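Local atomic coordinates of trehalose-6-phosphate phosphatase (Neosartorya fumigata, PDB entry 5DXL), a protein that belongs to the trehalose-phosphatase family of the HAD clan and combines a Rossmann-like alpha/beta core with a smaller alpha/beta cap. Residues M110-E115 / K168-E173; L48-T53 / T265-N270; H142-D147 / G177-E182; T3-R8 / S253-E258. All coordinates share one frame; numbering follows the deposited sequence.

Contact 1: M110-E115 / K168-E173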
# COMPACT_ATOMS: atom_id res chain seq x y z
N MSE A 110 -18.86 -10.85 2.39
CA MSE A 110 -19.28 -9.49 2.13
C MSE A 110 -20.77 -9.29 2.39
O MSE A 110 -21.42 -8.43 1.79
CB MSE A 110 -18.91 -9.08 0.71
CG MSE A 110 -17.39 -8.99 0.55
SE MSE A 110 -16.86 -8.16 -1.13
CE MSE A 110 -17.05 -9.75 -2.27
N GLY A 111 -21.30 -10.08 3.32
CA GLY A 111 -22.69 -9.93 3.75
C GLY A 111 -22.98 -8.53 4.26
O GLY A 111 -24.13 -8.08 4.20
N TRP A 112 -21.94 -7.86 4.76
CA TRP A 112 -22.08 -6.47 5.24
C TRP A 112 -22.61 -5.55 4.15
O TRP A 112 -23.28 -4.55 4.44
CB TRP A 112 -20.73 -5.94 5.77
CG TRP A 112 -19.61 -5.91 4.78
CD1 TRP A 112 -18.67 -6.89 4.58
CD2 TRP A 112 -19.30 -4.86 3.86
NE1 TRP A 112 -17.79 -6.50 3.60
CE2 TRP A 112 -18.15 -5.26 3.14
CE3 TRP A 112 -19.87 -3.61 3.58
CZ2 TRP A 112 -17.57 -4.46 2.15
CZ3 TRP A 112 -19.29 -2.82 2.60
CH2 TRP A 112 -18.15 -3.25 1.90
N GLN A 113 -22.33 -5.88 2.89
CA GLN A 113 -22.77 -5.02 1.79
C GLN A 113 -24.30 -4.94 1.70
O GLN A 113 -24.84 -3.91 1.32
CB GLN A 113 -22.19 -5.49 0.47
CG GLN A 113 -20.69 -5.31 0.40
CD GLN A 113 -20.19 -5.25 -1.02
OE1 GLN A 113 -20.96 -5.35 -1.97
NE2 GLN A 113 -18.88 -5.08 -1.18
N LYS A 114 -24.97 -6.03 2.04
CA LYS A 114 -26.43 -6.06 2.00
C LYS A 114 -26.99 -5.05 2.99
O LYS A 114 -27.88 -4.26 2.66
CB LYS A 114 -26.96 -7.47 2.30
CG LYS A 114 -28.49 -7.57 2.25
CD LYS A 114 -28.97 -9.02 2.40
CE LYS A 114 -30.49 -9.08 2.41
NZ LYS A 114 -31.00 -10.47 2.25
N GLU A 115 -26.46 -5.06 4.21
CA GLU A 115 -26.97 -4.17 5.24
C GLU A 115 -26.60 -2.72 4.96
O GLU A 115 -27.40 -1.81 5.16
CB GLU A 115 -26.46 -4.59 6.61
CG GLU A 115 -27.16 -3.89 7.76
CD GLU A 115 -26.87 -4.51 9.10
OE1 GLU A 115 -26.30 -5.62 9.13
OE2 GLU A 115 -27.22 -3.89 10.13
N LYS A 168 -19.50 -3.89 13.86
CA LYS A 168 -19.25 -4.77 14.99
C LYS A 168 -19.52 -6.22 14.62
O LYS A 168 -19.16 -7.14 15.36
CB LYS A 168 -20.08 -4.34 16.20
CG LYS A 168 -19.57 -3.05 16.83
CD LYS A 168 -20.26 -2.73 18.15
CE LYS A 168 -19.36 -1.87 19.04
NZ LYS A 168 -18.26 -2.67 19.66
N ARG A 169 -20.13 -6.44 13.46
CA ARG A 169 -20.42 -7.79 13.00
C ARG A 169 -19.45 -8.26 11.91
O ARG A 169 -19.09 -9.43 11.85
CB ARG A 169 -21.84 -7.90 12.47
CG ARG A 169 -22.20 -9.32 12.06
CD ARG A 169 -23.65 -9.46 11.64
NE ARG A 169 -23.91 -10.81 11.15
CZ ARG A 169 -25.08 -11.22 10.67
NH1 ARG A 169 -26.11 -10.39 10.62
NH2 ARG A 169 -25.21 -12.47 10.24
N TRP A 170 -19.03 -7.34 11.04
CA TRP A 170 -18.08 -7.68 9.99
C TRP A 170 -16.78 -6.87 10.15
O TRP A 170 -16.77 -5.82 10.80
CB TRP A 170 -18.69 -7.43 8.61
CG TRP A 170 -19.82 -8.38 8.18
CD1 TRP A 170 -19.69 -9.59 7.54
CD2 TRP A 170 -21.22 -8.16 8.33
NE1 TRP A 170 -20.93 -10.13 7.30
CE2 TRP A 170 -21.89 -9.27 7.77
CE3 TRP A 170 -21.99 -7.13 8.89
CZ2 TRP A 170 -23.27 -9.38 7.75
CZ3 TRP A 170 -23.36 -7.23 8.86
CH2 TRP A 170 -23.99 -8.35 8.30
N GLU A 171 -15.70 -7.36 9.55
CA GLU A 171 -14.40 -6.70 9.60
C GLU A 171 -14.34 -5.57 8.58
O GLU A 171 -13.64 -5.67 7.56
CB GLU A 171 -13.27 -7.70 9.36
CG GLU A 171 -13.06 -8.69 10.49
CD GLU A 171 -12.74 -8.00 11.81
OE1 GLU A 171 -11.83 -7.13 11.83
OE2 GLU A 171 -13.39 -8.32 12.82
N VAL A 172 -15.09 -4.52 8.84
CA VAL A 172 -15.14 -3.37 7.94
C VAL A 172 -14.90 -2.11 8.73
O VAL A 172 -15.03 -2.09 9.95
CB VAL A 172 -16.50 -3.26 7.21
CG1 VAL A 172 -16.74 -4.47 6.32
CG2 VAL A 172 -17.65 -3.07 8.20
N GLU A 173 -14.55 -1.04 8.03
CA GLU A 173 -14.48 0.24 8.71
C GLU A 173 -15.29 1.27 7.97
O GLU A 173 -15.52 1.16 6.77
CB GLU A 173 -13.04 0.70 8.87
CG GLU A 173 -12.30 0.90 7.60
CD GLU A 173 -10.83 1.08 7.85
OE1 GLU A 173 -10.43 1.12 9.03
OE2 GLU A 173 -10.06 1.16 6.86

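Contact 2: L48-T53 / T265-N270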
# COMPACT_ATOMS: atom_id res chain seq x y z
N LEU A 48 11.66 -1.20 -14.78
CA LEU A 48 11.49 -2.65 -14.89
C LEU A 48 12.78 -3.43 -14.70
O LEU A 48 12.80 -4.46 -14.02
CB LEU A 48 10.86 -3.01 -16.23
CG LEU A 48 9.40 -2.58 -16.34
CD1 LEU A 48 8.85 -2.89 -17.73
CD2 LEU A 48 8.57 -3.27 -15.26
N ARG A 49 13.87 -2.95 -15.31
CA ARG A 49 15.18 -3.57 -15.12
C ARG A 49 15.57 -3.57 -13.66
O ARG A 49 16.09 -4.55 -13.14
CB ARG A 49 16.28 -2.84 -15.91
CG ARG A 49 16.38 -3.17 -17.38
CD ARG A 49 17.72 -2.69 -17.94
NE ARG A 49 18.02 -1.30 -17.59
CZ ARG A 49 17.59 -0.24 -18.28
NH1 ARG A 49 16.83 -0.42 -19.36
NH2 ARG A 49 17.92 0.98 -17.90
N THR A 50 15.35 -2.44 -13.01
CA THR A 50 15.71 -2.24 -11.62
C THR A 50 14.97 -3.22 -10.72
O THR A 50 15.56 -3.85 -9.84
CB THR A 50 15.42 -0.79 -11.20
OG1 THR A 50 16.14 0.09 -12.08
CG2 THR A 50 15.86 -0.53 -9.77
N LEU A 51 13.67 -3.36 -10.96
CA LEU A 51 12.85 -4.29 -10.18
C LEU A 51 13.22 -5.74 -10.46
O LEU A 51 13.29 -6.55 -9.54
CB LEU A 51 11.36 -4.07 -10.46
CG LEU A 51 10.77 -2.77 -9.91
CD1 LEU A 51 9.32 -2.65 -10.36
CD2 LEU A 51 10.86 -2.75 -8.39
N LYS A 52 13.44 -6.07 -11.73
CA LYS A 52 13.77 -7.44 -12.09
C LYS A 52 15.07 -7.88 -11.42
O LYS A 52 15.16 -8.98 -10.86
CB LYS A 52 13.87 -7.58 -13.61
CG LYS A 52 14.25 -8.98 -14.04
CD LYS A 52 14.31 -9.07 -15.55
CE LYS A 52 14.70 -10.48 -15.99
NZ LYS A 52 14.72 -10.60 -17.47
N THR A 53 16.06 -6.99 -11.44
CA THR A 53 17.35 -7.30 -10.84
C THR A 53 17.23 -7.45 -9.32
O THR A 53 17.80 -8.37 -8.73
CB THR A 53 18.39 -6.23 -11.21
OG1 THR A 53 18.60 -6.27 -12.63
CG2 THR A 53 19.72 -6.45 -10.48
N THR A 265 18.50 4.66 -5.62
CA THR A 265 18.78 3.95 -4.38
C THR A 265 18.71 2.43 -4.58
O THR A 265 19.59 1.69 -4.12
CB THR A 265 17.82 4.38 -3.29
OG1 THR A 265 18.09 5.75 -2.97
CG2 THR A 265 18.03 3.55 -2.04
N ILE A 266 17.67 1.96 -5.27
CA ILE A 266 17.56 0.53 -5.51
C ILE A 266 18.70 0.06 -6.42
O ILE A 266 19.25 -1.02 -6.20
CB ILE A 266 16.19 0.17 -6.11
CG1 ILE A 266 15.08 0.56 -5.13
CG2 ILE A 266 16.11 -1.33 -6.38
CD1 ILE A 266 13.70 0.58 -5.75
N SER A 267 19.07 0.87 -7.41
CA SER A 267 20.22 0.54 -8.27
C SER A 267 21.50 0.38 -7.46
O SER A 267 22.29 -0.54 -7.71
CB SER A 267 20.41 1.61 -9.34
OG SER A 267 19.30 1.64 -10.21
N MSE A 268 21.71 1.26 -6.48
CA MSE A 268 22.87 1.15 -5.60
C MSE A 268 22.88 -0.20 -4.91
O MSE A 268 23.91 -0.86 -4.83
CB MSE A 268 22.90 2.28 -4.56
CG MSE A 268 23.95 2.06 -3.44
SE MSE A 268 23.73 3.43 -2.08
CE MSE A 268 22.10 2.65 -1.29
N LEU A 269 21.71 -0.63 -4.41
CA LEU A 269 21.65 -1.93 -3.74
C LEU A 269 21.95 -3.05 -4.73
O LEU A 269 22.70 -3.99 -4.41
CB LEU A 269 20.28 -2.14 -3.09
CG LEU A 269 19.90 -1.14 -2.00
CD1 LEU A 269 18.53 -1.50 -1.45
CD2 LEU A 269 20.94 -1.12 -0.87
N ASN A 270 21.38 -2.95 -5.93
CA ASN A 270 21.62 -3.95 -6.97
C ASN A 270 23.09 -4.06 -7.34
O ASN A 270 23.58 -5.15 -7.61
CB ASN A 270 20.83 -3.62 -8.24
CG ASN A 270 19.33 -3.90 -8.10
OD1 ASN A 270 18.90 -4.66 -7.24
ND2 ASN A 270 18.54 -3.29 -8.97
O HOH W 1 18.71 0.31 -12.47

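Contact 3: H142-D147 / G177-E182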
# COMPACT_ATOMS: atom_id res chain seq x y z
N HIS A 142 -22.75 9.48 -1.11
CA HIS A 142 -22.35 10.84 -1.50
C HIS A 142 -23.46 11.83 -1.18
O HIS A 142 -24.62 11.55 -1.47
CB HIS A 142 -22.06 10.92 -3.01
CG HIS A 142 -20.87 10.12 -3.47
ND1 HIS A 142 -19.61 10.68 -3.61
CD2 HIS A 142 -20.75 8.83 -3.84
CE1 HIS A 142 -18.77 9.76 -4.05
NE2 HIS A 142 -19.44 8.63 -4.21
N TYR A 143 -23.12 13.00 -0.63
CA TYR A 143 -24.17 13.97 -0.32
C TYR A 143 -23.79 15.44 -0.54
O TYR A 143 -24.41 16.33 0.04
CB TYR A 143 -24.63 13.76 1.13
CG TYR A 143 -23.56 13.89 2.17
CD1 TYR A 143 -23.29 15.13 2.75
CD2 TYR A 143 -22.82 12.80 2.58
CE1 TYR A 143 -22.30 15.27 3.70
CE2 TYR A 143 -21.83 12.93 3.54
CZ TYR A 143 -21.57 14.17 4.09
OH TYR A 143 -20.59 14.30 5.04
N ARG A 144 -22.81 15.71 -1.40
CA ARG A 144 -22.41 17.10 -1.63
C ARG A 144 -23.54 17.96 -2.18
O ARG A 144 -23.58 19.15 -1.90
CB ARG A 144 -21.21 17.16 -2.59
CG ARG A 144 -20.67 18.59 -2.82
CD ARG A 144 -20.30 19.24 -1.50
NE ARG A 144 -19.95 20.66 -1.61
CZ ARG A 144 -20.77 21.66 -1.28
NH1 ARG A 144 -21.99 21.40 -0.81
NH2 ARG A 144 -20.37 22.92 -1.41
N ARG A 145 -24.47 17.36 -2.92
CA ARG A 145 -25.54 18.14 -3.53
C ARG A 145 -26.67 18.39 -2.54
O ARG A 145 -27.59 19.17 -2.82
CB ARG A 145 -26.07 17.45 -4.79
CG ARG A 145 -25.07 17.40 -5.95
CD ARG A 145 -24.75 18.79 -6.48
NE ARG A 145 -25.94 19.45 -7.01
CZ ARG A 145 -26.37 19.35 -8.27
NH1 ARG A 145 -25.71 18.61 -9.17
NH2 ARG A 145 -27.48 19.99 -8.64
N ALA A 146 -26.61 17.73 -1.39
CA ALA A 146 -27.63 17.94 -0.36
C ALA A 146 -27.42 19.26 0.36
O ALA A 146 -26.35 19.87 0.28
CB ALA A 146 -27.61 16.80 0.64
N ASP A 147 -28.44 19.73 1.07
CA ASP A 147 -28.22 20.84 1.98
C ASP A 147 -27.00 20.55 2.84
O ASP A 147 -26.89 19.48 3.42
CB ASP A 147 -29.45 21.06 2.86
CG ASP A 147 -29.22 22.14 3.90
OD1 ASP A 147 -29.12 23.32 3.50
OD2 ASP A 147 -29.11 21.81 5.10
N GLY A 177 -15.36 10.93 4.15
CA GLY A 177 -14.71 11.81 3.18
C GLY A 177 -15.35 13.19 3.30
O GLY A 177 -16.19 13.40 4.16
N LYS A 178 -14.96 14.12 2.43
CA LYS A 178 -15.38 15.51 2.60
C LYS A 178 -16.91 15.64 2.68
O LYS A 178 -17.44 16.23 3.63
CB LYS A 178 -14.84 16.38 1.45
CG LYS A 178 -15.34 17.83 1.43
CD LYS A 178 -15.23 18.53 2.79
CE LYS A 178 -13.81 18.54 3.34
NZ LYS A 178 -13.68 17.61 4.51
N ALA A 179 -17.58 15.07 1.70
CA ALA A 179 -19.03 15.00 1.65
C ALA A 179 -19.41 13.56 1.28
O ALA A 179 -20.24 13.33 0.39
CB ALA A 179 -19.61 15.99 0.63
N ASN A 180 -18.80 12.60 1.95
CA ASN A 180 -19.20 11.21 1.74
C ASN A 180 -18.96 10.34 2.97
O ASN A 180 -18.21 10.70 3.88
CB ASN A 180 -18.50 10.61 0.49
CG ASN A 180 -17.02 10.23 0.71
OD1 ASN A 180 -16.66 9.57 1.69
ND2 ASN A 180 -16.18 10.59 -0.25
N LEU A 181 -19.63 9.20 2.98
CA LEU A 181 -19.37 8.13 3.94
C LEU A 181 -19.02 6.88 3.15
O LEU A 181 -19.70 6.56 2.19
CB LEU A 181 -20.60 7.85 4.81
CG LEU A 181 -21.02 8.80 5.90
CD1 LEU A 181 -22.13 8.11 6.71
CD2 LEU A 181 -19.83 9.15 6.78
N GLU A 182 -17.99 6.18 3.58
CA GLU A 182 -17.59 4.96 2.87
C GLU A 182 -17.45 3.79 3.84
O GLU A 182 -16.95 3.96 4.95
CB GLU A 182 -16.27 5.19 2.14
CG GLU A 182 -15.72 3.98 1.40
CD GLU A 182 -14.43 4.32 0.66
OE1 GLU A 182 -14.17 5.53 0.46
OE2 GLU A 182 -13.69 3.40 0.30
O HOH W 2 -19.08 12.39 6.02
O HOH W 3 -19.90 16.63 6.08

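Contact 4: T3-R8 / S253-E258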
# COMPACT_ATOMS: atom_id res chain seq x y z
N THR A 3 12.03 14.82 8.08
CA THR A 3 13.00 13.74 8.12
C THR A 3 14.28 14.12 7.42
O THR A 3 14.26 14.91 6.47
CB THR A 3 12.49 12.47 7.40
OG1 THR A 3 12.17 12.80 6.04
CG2 THR A 3 11.28 11.87 8.09
N PRO A 4 15.40 13.51 7.84
CA PRO A 4 16.60 13.58 7.01
C PRO A 4 16.45 12.70 5.77
O PRO A 4 15.64 11.77 5.77
CB PRO A 4 17.70 13.04 7.93
CG PRO A 4 16.98 12.12 8.85
CD PRO A 4 15.60 12.68 9.04
N ALA A 5 17.21 13.00 4.73
CA ALA A 5 17.24 12.13 3.57
C ALA A 5 17.78 10.76 3.96
O ALA A 5 18.63 10.64 4.85
CB ALA A 5 18.09 12.75 2.46
N LEU A 6 17.27 9.72 3.31
CA LEU A 6 17.74 8.37 3.56
C LEU A 6 19.26 8.29 3.53
O LEU A 6 19.89 8.70 2.56
CB LEU A 6 17.13 7.41 2.53
CG LEU A 6 17.50 5.93 2.64
CD1 LEU A 6 17.06 5.35 3.99
CD2 LEU A 6 16.86 5.18 1.48
N ASP A 7 19.84 7.78 4.61
CA ASP A 7 21.29 7.60 4.70
C ASP A 7 21.69 6.38 3.86
O ASP A 7 21.56 5.24 4.31
CB ASP A 7 21.70 7.43 6.17
CG ASP A 7 23.20 7.38 6.37
OD1 ASP A 7 23.94 6.95 5.46
OD2 ASP A 7 23.65 7.78 7.47
N ARG A 8 22.15 6.62 2.64
CA ARG A 8 22.40 5.52 1.72
C ARG A 8 23.52 4.61 2.19
O ARG A 8 23.49 3.40 1.94
CB ARG A 8 22.71 6.06 0.33
CG ARG A 8 21.57 6.87 -0.26
CD ARG A 8 21.64 6.79 -1.76
NE ARG A 8 20.71 7.68 -2.43
CZ ARG A 8 20.60 7.77 -3.75
NH1 ARG A 8 21.38 7.02 -4.52
NH2 ARG A 8 19.73 8.61 -4.29
N SER A 253 10.80 7.58 8.77
CA SER A 253 12.00 8.07 9.46
C SER A 253 12.94 8.79 8.51
O SER A 253 13.88 9.47 8.94
CB SER A 253 12.74 6.91 10.14
OG SER A 253 11.91 6.27 11.09
N TRP A 254 12.71 8.63 7.21
CA TRP A 254 13.59 9.14 6.17
C TRP A 254 12.76 9.63 5.00
O TRP A 254 11.59 9.29 4.90
CB TRP A 254 14.52 8.04 5.64
CG TRP A 254 15.25 7.22 6.66
CD1 TRP A 254 14.86 6.02 7.18
CD2 TRP A 254 16.53 7.52 7.23
NE1 TRP A 254 15.82 5.55 8.06
CE2 TRP A 254 16.85 6.46 8.11
CE3 TRP A 254 17.42 8.59 7.10
CZ2 TRP A 254 18.03 6.44 8.84
CZ3 TRP A 254 18.60 8.56 7.82
CH2 TRP A 254 18.89 7.49 8.68
N HIS A 255 13.38 10.38 4.09
CA HIS A 255 12.72 10.68 2.83
C HIS A 255 13.69 10.49 1.66
O HIS A 255 14.91 10.49 1.85
CB HIS A 255 12.16 12.11 2.80
CG HIS A 255 13.23 13.16 2.72
ND1 HIS A 255 13.88 13.65 3.83
CD2 HIS A 255 13.80 13.76 1.65
CE1 HIS A 255 14.79 14.53 3.45
NE2 HIS A 255 14.77 14.61 2.13
N LEU A 256 13.13 10.31 0.47
CA LEU A 256 13.83 10.50 -0.80
C LEU A 256 13.01 11.52 -1.58
O LEU A 256 11.78 11.50 -1.52
CB LEU A 256 13.98 9.18 -1.57
CG LEU A 256 14.96 8.17 -0.98
CD1 LEU A 256 14.85 6.81 -1.69
CD2 LEU A 256 16.38 8.71 -1.09
N LEU A 257 13.66 12.43 -2.30
CA LEU A 257 12.91 13.55 -2.85
C LEU A 257 11.98 13.17 -4.00
O LEU A 257 10.85 13.68 -4.10
CB LEU A 257 13.88 14.66 -3.31
CG LEU A 257 14.61 15.39 -2.20
CD1 LEU A 257 15.61 16.35 -2.83
CD2 LEU A 257 13.65 16.15 -1.28
N GLU A 258 12.44 12.29 -4.88
CA GLU A 258 11.73 11.98 -6.12
C GLU A 258 11.84 10.51 -6.47
O GLU A 258 12.76 9.83 -6.03
CB GLU A 258 12.29 12.81 -7.29
CG GLU A 258 12.20 14.31 -7.12
CD GLU A 258 10.79 14.85 -7.25
OE1 GLU A 258 9.89 14.09 -7.69
OE2 GLU A 258 10.58 16.03 -6.90

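Contact 1: M110-E115 / K168-E173
Gly-111 lies against Trp-170, with Gly-111 C 3.6 Å from Trp-170 CZ2. The preceding Asp-109 ties the two together, since its carboxylate bonds Gly-111 N and, weakly, Trp-170 NE1. Trp-112 comes next and carries most of the contact on its own segment. Trp-112 N lies over the middle of one face of the indole, 3.3 Å from Trp-170 CE2. Trp-112 CB also covers that face, 3.8 Å from the centroid of the Trp-170 five-membered ring. The Trp-112 ring itself turns its edge toward this face. The two five-membered rings form an edge-to-face pair with centroids 5.4 Å apart and planes at 65°. Trp-112 CG stands between the backbone N and the carbonyl carbon (chi1 60°), which swings the indole up beside Val-172. There Val-172 CG1 sits squarely above the Trp-112 five-membered ring, 3.4 Å from its centroid. Gln-113 CG and Met-110 O, a selenomethionine carbonyl, lie over the opposite face. The Trp-112 indole is therefore held from both sides. Glu-115 follows with an extended chain. Glu-115 OE1 meets the edge of the other indole 3.4 Å from Trp-170 CZ3, with the carboxylate plane turned 80° from the ring. Arg-169 CG lies over the far face of Trp-170. Arg-169 NH1 stays 5.0 Å from Glu-115 OE1, so the opposite charges are not in contact and any attraction is probably weak. Trp-112 also touches Leu-139, Val-183 and Pro-185. The N-terminal part of helix 112-125 thus packs on the antiparallel sheet, consistent with the alpha/beta cap of HAD phosphatases.

Contact 2: L48-T53 / T265-N270
Helices 48-53 and 265-270 run roughly the same way, their axes crossing at 42° and coming within 9.7 Å, with Thr-50 nearest Ser-267 and Thr-53 nearest Asn-270. They are neighbouring helices of the Rossmann-like HAD core and pack on the same side of its mixed sheet, where Leu-51 and Ile-266 both touch Phe-25 of strand 21-25. Thr-50 does most of the work on its helix. The methyl Thr-50 CG2 meets the methyl CG2 of Ile-266 at 3.5 Å, a close approach for two carbons. Ile-266 also touches Phe-25 and Leu-31, which places this pair on the apolar side. One turn further along, Thr-53 CG2 lies against the side-chain amide of Asn-270, 3.5 Å from CG. Leu-54 also touches Asn-270 and Ile-266. The outer side is polar. Thr-50 OG1 and Ser-267 OG are too far apart to bond directly, and a water sits between them. It donates to Thr-50 OG1 at 2.6 Å and to Ser-267 OG at 2.7 Å. Each hydroxyl also bonds a carbonyl one turn back in its own helix, Thr-50 to Arg-46 O and Ser-267 to Ile-263 O. Both oxygens are therefore gripped twice, and the water has two fixed acceptors. In Asn-270 the CG points opposite the carbonyl carbon (chi1 -74°), and this carries the amide across to the other helix. Asn-270 ND2 donates to Thr-50 O at 3.2 Å with an N-H...O angle of 154°, approaching a lone pair in the carbonyl plane.

Contact 3: H142-D147 / G177-E182
A chi1 of 59° sets the Tyr-143 ring between its backbone N and carbonyl carbon and lays it over the peptide that follows Ala-179. Ala-179 O stands 3.4 Å above one ring face, toward the rim, and Asn-180 N is 3.4 Å from Tyr-143 CE2. The same Ala-179 O accepts a hydrogen bond from Tyr-143 N at 3.1 Å with an N-H...O angle of 165°. One residue thus bonds this carbonyl and covers it. At the end of the ring, the hydroxyl OH meets two waters in the ring plane. One water lies 2.6 Å from Tyr-143 OH and donates to Asn-180 O. The other reaches Lys-178 O only weakly. Arg-144 starts a second patch, its CB 3.8 Å from Ala-179 CB. Ala-179 is therefore touched by Tyr-143 and Arg-144 together. His-142 and Asn-180 form an antiparallel non-hydrogen-bonded pair with side chains on the same sheet face. His-142 NE2 bonds Glu-133 on the neighbouring strand. Beyond, Tyr-143 to Ala-146 make a type I turn, and Asp-147 caps helix 148-164. The whole joins the end of strand 139-142 to the hairpin tip between strands 172-177 and 180-185, in a four-stranded antiparallel sheet, consistent with the cap of HAD phosphatases.

Contact 4: T3-R8 / S253-E258
Ala-5 and His-255 form a single backbone bridge, with hydrogen bonds made by the residues around Ala-5. His-255 N donates to Pro-4 O at 3.1 Å. Leu-6 N donates to His-255 O at 2.9 Å. Two weaker CA-H...O contacts supplement them, from Trp-254 CA to Pro-4 O and from Ala-5 CA to His-255 O. The side-chain bond is between Thr-3 OG1 and His-255 ND1, 2.9 Å apart, and either may donate. With chi1 at 71°, the imidazole of His-255 tucks back over its own backbone and meets residues 3-5. The CH-pi contacts use both aromatic rings. Ala-5 CA lies over a face of the His-255 ring, 3.7 Å from its centroid. Leu-6 CD1 lies over a face of Trp-254, 3.9 Å from the centroid of the five-membered ring, and the two side chains cross nearly at right angles. The edge of the Trp-254 ring is used too, with Ala-5 O 3.3 Å from CE3. Carbon contacts complete the packing. Leu-6 CB meets Leu-256 CD2 at 3.9 Å, and Pro-4 CG approaches the Trp-254 six-membered ring. The methylene Asp-7 CB touches Trp-254 CZ3 at 3.7 Å. Asp-7 then caps helix 8-17 through Lys-10 N. Strand 254-256 is the outermost strand of the mixed core sheet, bonded on its inner side to strand 238-243. The N-terminal arm crosses its outer edge at a steep angle, held by a single bridge, with Leu-6 also touching Phe-239 and Val-241 of strand 238-243 and Thr-265 of helix 259-270.

The four contacts fall into two pairs. Contacts 1 and 3 lie in what is probably the cap, with centres about 21 Å apart, and share its four-stranded antiparallel sheet through strands 172-177 and 180-185. Contacts 2 and 4 lie in the Rossmann-like part of the fold, around the mixed sheet, with centres about 18 Å apart, and touch directly. Thr-265 meets Leu-6, Arg-8 and Leu-256, and strand 254-256 leads straight into helix 259-270. The pairs are well separated: contact 2 lies about 41 Å from contact 1 and 43 Å from contact 3, centre to centre. Contacts 1 and 3 are both nested within the long loops closed by contacts 2 and 4, consistent with an inserted cap.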